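Local coordinates for proteasome assembly chaperone family protein (Pyrococcus furiosus, PDB 5Y9N) that is related to proteasome assembly chaperones and probably acts as a chaperone that works in multi-subunit assemblies, at residues K8-V13 / G50-L55; T69-F74 / A85-P90. All coordinates share one frame; numbering follows the deposited sequence.

Interaction 1. Residues K8-V13 / G50-L55; sequences KPVNLV and GYVDSL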
loop_
_atom_site.group_PDB
_atom_site.type_symbol
_atom_site.label_atom_id
_atom_site.label_comp_id
_atom_site.label_asym_id
_atom_site.label_seq_id
_atom_site.Cartn_x
_atom_site.Cartn_y
_atom_site.Cartn_z
ATOM N N LYS A 8 21.537 1.579 9.642
ATOM C CA LYS A 8 20.785 2.363 10.652
ATOM C C LYS A 8 19.903 3.411 10.004
ATOM O O LYS A 8 20.412 4.212 9.241
ATOM C CB LYS A 8 21.746 3.047 11.664
ATOM C CG LYS A 8 21.645 2.298 12.947
ATOM C CD LYS A 8 22.545 2.691 14.118
ATOM C CE LYS A 8 22.390 1.497 15.032
ATOM N NZ LYS A 8 23.185 1.561 16.261
ATOM N N PRO A 9 18.587 3.382 10.260
ATOM C CA PRO A 9 17.670 4.238 9.489
ATOM C C PRO A 9 17.718 5.721 9.797
ATOM O O PRO A 9 17.382 6.523 8.936
ATOM C CB PRO A 9 16.289 3.671 9.857
ATOM C CG PRO A 9 16.483 3.049 11.208
ATOM C CD PRO A 9 17.868 2.509 11.194
ATOM N N VAL A 10 18.083 6.088 11.021
ATOM C CA VAL A 10 18.084 7.481 11.463
ATOM C C VAL A 10 19.389 7.800 12.185
ATOM O O VAL A 10 19.763 7.127 13.151
ATOM C CB VAL A 10 16.914 7.744 12.414
ATOM C CG1 VAL A 10 16.972 9.174 12.956
ATOM C CG2 VAL A 10 15.597 7.482 11.706
ATOM N N ASN A 11 20.050 8.863 11.714
ATOM C CA ASN A 11 21.265 9.383 12.323
ATOM C C ASN A 11 20.993 10.758 12.848
ATOM O O ASN A 11 20.560 11.644 12.123
ATOM C CB ASN A 11 22.399 9.464 11.325
ATOM C CG ASN A 11 22.767 8.115 10.771
ATOM O OD1 ASN A 11 23.191 7.222 11.507
ATOM N ND2 ASN A 11 22.596 7.951 9.466
ATOM N N LEU A 12 21.268 10.919 14.134
ATOM C CA LEU A 12 21.177 12.193 14.791
ATOM C C LEU A 12 22.555 12.817 14.637
ATOM O O LEU A 12 23.546 12.247 15.073
ATOM C CB LEU A 12 20.840 11.930 16.251
ATOM C CG LEU A 12 20.039 12.946 17.009
ATOM C CD1 LEU A 12 18.729 13.194 16.269
ATOM C CD2 LEU A 12 19.767 12.390 18.400
ATOM N N VAL A 13 22.629 13.948 13.966
ATOM C CA VAL A 13 23.852 14.727 13.842
ATOM C C VAL A 13 23.694 15.897 14.790
ATOM O O VAL A 13 23.101 16.911 14.459
ATOM C CB VAL A 13 24.064 15.230 12.402
ATOM C CG1 VAL A 13 25.238 16.189 12.326
ATOM C CG2 VAL A 13 24.243 14.037 11.459
ATOM N N GLY A 50 22.399 21.159 14.815
ATOM C CA GLY A 50 22.312 19.827 14.245
ATOM C C GLY A 50 20.999 19.492 13.559
ATOM O O GLY A 50 20.110 20.331 13.413
ATOM N N TYR A 51 20.871 18.231 13.170
ATOM C CA TYR A 51 19.724 17.785 12.413
ATOM C C TYR A 51 19.552 16.281 12.419
ATOM O O TYR A 51 20.440 15.551 12.823
ATOM C CB TYR A 51 19.821 18.308 10.968
ATOM C CG TYR A 51 20.990 17.775 10.184
ATOM C CD1 TYR A 51 22.264 18.303 10.349
ATOM C CD2 TYR A 51 20.822 16.762 9.261
ATOM C CE1 TYR A 51 23.345 17.813 9.639
ATOM C CE2 TYR A 51 21.899 16.265 8.528
ATOM C CZ TYR A 51 23.157 16.794 8.722
ATOM O OH TYR A 51 24.219 16.298 7.990
ATOM N N VAL A 52 18.377 15.837 11.997
ATOM C CA VAL A 52 18.075 14.422 11.807
ATOM C C VAL A 52 18.288 14.124 10.335
ATOM O O VAL A 52 17.869 14.883 9.485
ATOM C CB VAL A 52 16.628 14.072 12.181
ATOM C CG1 VAL A 52 16.361 12.595 12.009
ATOM C CG2 VAL A 52 16.345 14.477 13.621
ATOM N N ASP A 53 18.933 12.998 10.074
ATOM C CA ASP A 53 19.319 12.588 8.762
ATOM C C ASP A 53 18.801 11.188 8.552
ATOM O O ASP A 53 19.072 10.315 9.375
ATOM C CB ASP A 53 20.833 12.589 8.644
ATOM C CG ASP A 53 21.298 12.239 7.247
ATOM O OD1 ASP A 53 20.746 12.791 6.253
ATOM O OD2 ASP A 53 22.222 11.412 7.152
ATOM N N SER A 54 18.036 10.989 7.478
ATOM C CA SER A 54 17.451 9.693 7.191
ATOM C C SER A 54 16.983 9.634 5.767
ATOM O O SER A 54 16.386 10.578 5.281
ATOM C CB SER A 54 16.261 9.403 8.105
ATOM O OG SER A 54 15.628 8.175 7.744
ATOM N N LEU A 55 17.205 8.498 5.127
ATOM C CA LEU A 55 16.701 8.238 3.783
ATOM C C LEU A 55 15.186 8.326 3.714
ATOM O O LEU A 55 14.646 8.572 2.639
ATOM C CB LEU A 55 17.113 6.854 3.281
ATOM C CG LEU A 55 18.602 6.600 3.081
ATOM C CD1 LEU A 55 18.837 5.122 2.843
ATOM C CD2 LEU A 55 19.140 7.499 1.996
#

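Interaction 2. Residues T69-F74 / A85-P90; sequences TPPLRF and ADIFLP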
loop_
_atom_site.group_PDB
_atom_site.type_symbol
_atom_site.label_atom_id
_atom_site.label_comp_id
_atom_site.label_asym_id
_atom_site.label_seq_id
_atom_site.Cartn_x
_atom_site.Cartn_y
_atom_site.Cartn_z
ATOM N N THR A 69 18.194 24.804 5.195
ATOM C CA THR A 69 18.194 23.994 6.416
ATOM C C THR A 69 17.372 22.712 6.196
ATOM O O THR A 69 16.443 22.725 5.397
ATOM C CB THR A 69 17.657 24.776 7.641
ATOM O OG1 THR A 69 16.240 24.667 7.716
ATOM C CG2 THR A 69 17.994 26.257 7.528
ATOM N N PRO A 70 17.704 21.606 6.891
ATOM C CA PRO A 70 16.891 20.407 6.785
ATOM C C PRO A 70 15.572 20.524 7.500
ATOM O O PRO A 70 15.420 21.352 8.382
ATOM C CB PRO A 70 17.719 19.325 7.485
ATOM C CG PRO A 70 19.028 19.925 7.762
ATOM C CD PRO A 70 18.802 21.402 7.837
ATOM N N PRO A 71 14.610 19.665 7.127
ATOM C CA PRO A 71 13.275 19.763 7.710
ATOM C C PRO A 71 13.192 19.385 9.195
ATOM O O PRO A 71 12.280 19.850 9.876
ATOM C CB PRO A 71 12.461 18.787 6.865
ATOM C CG PRO A 71 13.461 17.855 6.280
ATOM C CD PRO A 71 14.676 18.675 6.045
ATOM N N LEU A 72 14.079 18.515 9.671
ATOM C CA LEU A 72 14.171 18.181 11.089
ATOM C C LEU A 72 15.492 18.664 11.615
ATOM O O LEU A 72 16.524 18.147 11.229
ATOM C CB LEU A 72 14.071 16.667 11.336
ATOM C CG LEU A 72 12.664 16.088 11.405
ATOM C CD1 LEU A 72 11.939 16.224 10.089
ATOM C CD2 LEU A 72 12.743 14.650 11.831
ATOM N N ARG A 73 15.454 19.641 12.511
ATOM C CA ARG A 73 16.675 20.292 12.958
ATOM C C ARG A 73 16.659 20.597 14.456
ATOM O O ARG A 73 15.619 20.551 15.123
ATOM C CB ARG A 73 16.945 21.516 12.120
ATOM C CG ARG A 73 15.862 22.552 12.173
ATOM C CD ARG A 73 15.954 23.543 10.972
ATOM N NE ARG A 73 14.825 24.469 10.995
ATOM C CZ ARG A 73 13.551 24.159 10.720
ATOM N NH1 ARG A 73 13.196 22.924 10.360
ATOM N NH2 ARG A 73 12.616 25.091 10.805
ATOM N N PHE A 74 17.848 20.892 14.957
ATOM C CA PHE A 74 18.068 21.243 16.356
ATOM C C PHE A 74 18.728 22.615 16.465
ATOM O O PHE A 74 19.701 22.909 15.763
ATOM C CB PHE A 74 18.930 20.174 17.010
ATOM C CG PHE A 74 18.321 18.808 16.958
ATOM C CD1 PHE A 74 17.342 18.443 17.875
ATOM C CD2 PHE A 74 18.706 17.904 15.994
ATOM C CE1 PHE A 74 16.760 17.186 17.844
ATOM C CE2 PHE A 74 18.143 16.632 15.956
ATOM C CZ PHE A 74 17.150 16.284 16.877
ATOM N N ALA A 85 10.603 20.394 13.655
ATOM C CA ALA A 85 10.327 19.696 12.399
ATOM C C ALA A 85 9.317 20.504 11.571
ATOM O O ALA A 85 8.413 21.126 12.123
ATOM C CB ALA A 85 9.788 18.305 12.698
ATOM N N ASP A 86 9.477 20.493 10.253
ATOM C CA ASP A 86 8.486 21.143 9.365
ATOM C C ASP A 86 7.602 20.187 8.563
ATOM O O ASP A 86 6.888 20.613 7.684
ATOM C CB ASP A 86 9.188 22.147 8.459
ATOM C CG ASP A 86 9.472 23.461 9.151
ATOM O OD1 ASP A 86 9.227 23.585 10.349
ATOM O OD2 ASP A 86 9.926 24.386 8.466
ATOM N N ILE A 87 7.602 18.909 8.906
ATOM C CA ILE A 87 6.826 17.914 8.221
ATOM C C ILE A 87 6.259 16.948 9.236
ATOM O O ILE A 87 6.838 16.732 10.295
ATOM C CB ILE A 87 7.656 17.151 7.180
ATOM C CG1 ILE A 87 8.819 16.428 7.792
ATOM C CG2 ILE A 87 8.227 18.126 6.158
ATOM C CD1 ILE A 87 9.707 15.741 6.767
ATOM N N PHE A 88 5.107 16.372 8.915
ATOM C CA PHE A 88 4.595 15.256 9.672
ATOM C C PHE A 88 5.372 14.081 9.183
ATOM O O PHE A 88 5.936 14.128 8.117
ATOM C CB PHE A 88 3.098 15.108 9.470
ATOM C CG PHE A 88 2.320 16.259 10.037
ATOM C CD1 PHE A 88 1.884 16.234 11.357
ATOM C CD2 PHE A 88 2.050 17.395 9.254
ATOM C CE1 PHE A 88 1.155 17.295 11.875
ATOM C CE2 PHE A 88 1.338 18.466 9.773
ATOM C CZ PHE A 88 0.867 18.411 11.072
ATOM N N LEU A 89 5.457 13.052 10.010
ATOM C CA LEU A 89 6.250 11.875 9.677
ATOM C C LEU A 89 5.461 10.635 9.996
ATOM O O LEU A 89 4.645 10.638 10.921
ATOM C CB LEU A 89 7.500 11.872 10.510
ATOM C CG LEU A 89 8.510 12.962 10.157
ATOM C CD1 LEU A 89 9.194 13.465 11.423
ATOM C CD2 LEU A 89 9.490 12.472 9.118
ATOM N N PRO A 90 5.709 9.558 9.257
ATOM C CA PRO A 90 4.973 8.315 9.566
ATOM C C PRO A 90 5.348 7.722 10.930
ATOM O O PRO A 90 6.474 7.912 11.388
ATOM C CB PRO A 90 5.342 7.367 8.410
ATOM C CG PRO A 90 6.521 7.993 7.708
ATOM C CD PRO A 90 6.650 9.425 8.133
#

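Interaction 1. Residues K8-V13 / G50-L55
The hydroxyl of Ser-54 donates to the carbonyl of Pro-9, with Ser-54 OG 2.7 Å from Pro-9 O, and so ties the N-terminal loop to an antiparallel strand pair at the edge, within this chain, of the mixed sheet. Ser-54 OG approaches at 26° out of the carbonyl plane; it is also hydrogen-bonded to the backbone N of Phe-56, which fixes its rotation. Beyond it, strand 11-13 runs antiparallel to strand 47-53 with Asn-11/Asp-53 and Val-13/Tyr-51 as hydrogen-bonded pairs and Leu-12/Val-52 as the non-hydrogen-bonded pair between them.

The two branches of Val-52 diverge on the face it shares with Leu-12. Val-52 CG1 stands anti to the backbone N (chi1 -178°). From there it meets Val-10 CG1 at 3.6 Å. Val-52 CG2 meets Leu-12 CD1 at 3.8 Å; helix 91-107 covers Val-10 and Leu-12 here. On the opposite face, the amide of Asn-11 and the carboxylate of Asp-53 lie side by side without bonding. The Tyr-51 ring packs edge-to-face with Trp-165 of the second subunit. Over one face of this ring sits Val-13 CB, a CH-pi contact 4.1 Å from the centroid, with Val-13 CG1 3.7 Å from Tyr-51 CE1.

Interaction 2. Residues T69-F74 / A85-P90
Leu-72 lays its branched end over the methyl of Ala-85, its CG 3.9 Å from Ala-85 CB, and spreads its two methyls along the chain that follows. Leu-72 CD1 rests 3.9 Å from Ile-87 CG1, the two side chains crossing at about a right angle. Leu-72 CD2, by contrast, meets Leu-89 CD1 at 3.8 Å, tip to tip. Ile-87 can take part because its CG1 stands between the backbone N and the carbonyl carbon (chi1 60°), with CD1 extended beyond it to lie near both Leu-72 CD1 and Pro-71 CB. One leucine thus bridges the last residue of strand 80-85 and two residues of the loop after it. Tyr-26 also touches both Leu-72 and Ala-85, and Val-52 packs against Leu-72.

The backbone is joined at Pro-71. Pro-71 O accepts a hydrogen bond from Asp-86 N at 2.9 Å, and the same oxygen also receives a CA-H...O contact from Ala-85.

Charge contributes more loosely. Arg-73 NH2 and Asp-86 OD2 form a long salt bridge of 3.6 Å, with the guanidinium and carboxylate planes nearly perpendicular, 82° apart. The firmer polar partner of the arginine is the hydroxyl of Tyr-75, hydrogen-bonded to Arg-73 NE, while NH1 gives a weak hydrogen bond to Pro-70 O within its own segment. Leu-62, in strand 60-64, packs against both Arg-73 and Asp-86.

Leu-72 and Ala-85 form an antiparallel non-hydrogen-bonded pair, and Pro-90 is the N-cap of helix 91-107. This is the open end of a beta hairpin, strands 72-77 and 80-85, where the second strand leaves the sheet through a short loop into a helix.

How the interactions relate
From the N terminus, the chain first lays down residues 8-13, and interaction 1 closes when strand 47-53 returns beside them, enclosing strand 21-25 and helix 32-43. Interaction 2 opens only afterwards and spans the much shorter hairpin of strands 72-77 and 80-85, so the two loops follow in series, neither nested nor crossed. They nevertheless meet in space, since strands 47-53 and 72-77 are sheet neighbours: Gly-50 O lies 2.8 Å from Phe-74 N, a probable hydrogen bond, and Leu-12 CD1 packs against Phe-74 CE2. Helix 91-107, which follows the 85-90 loop, returns over the 8-13 segment.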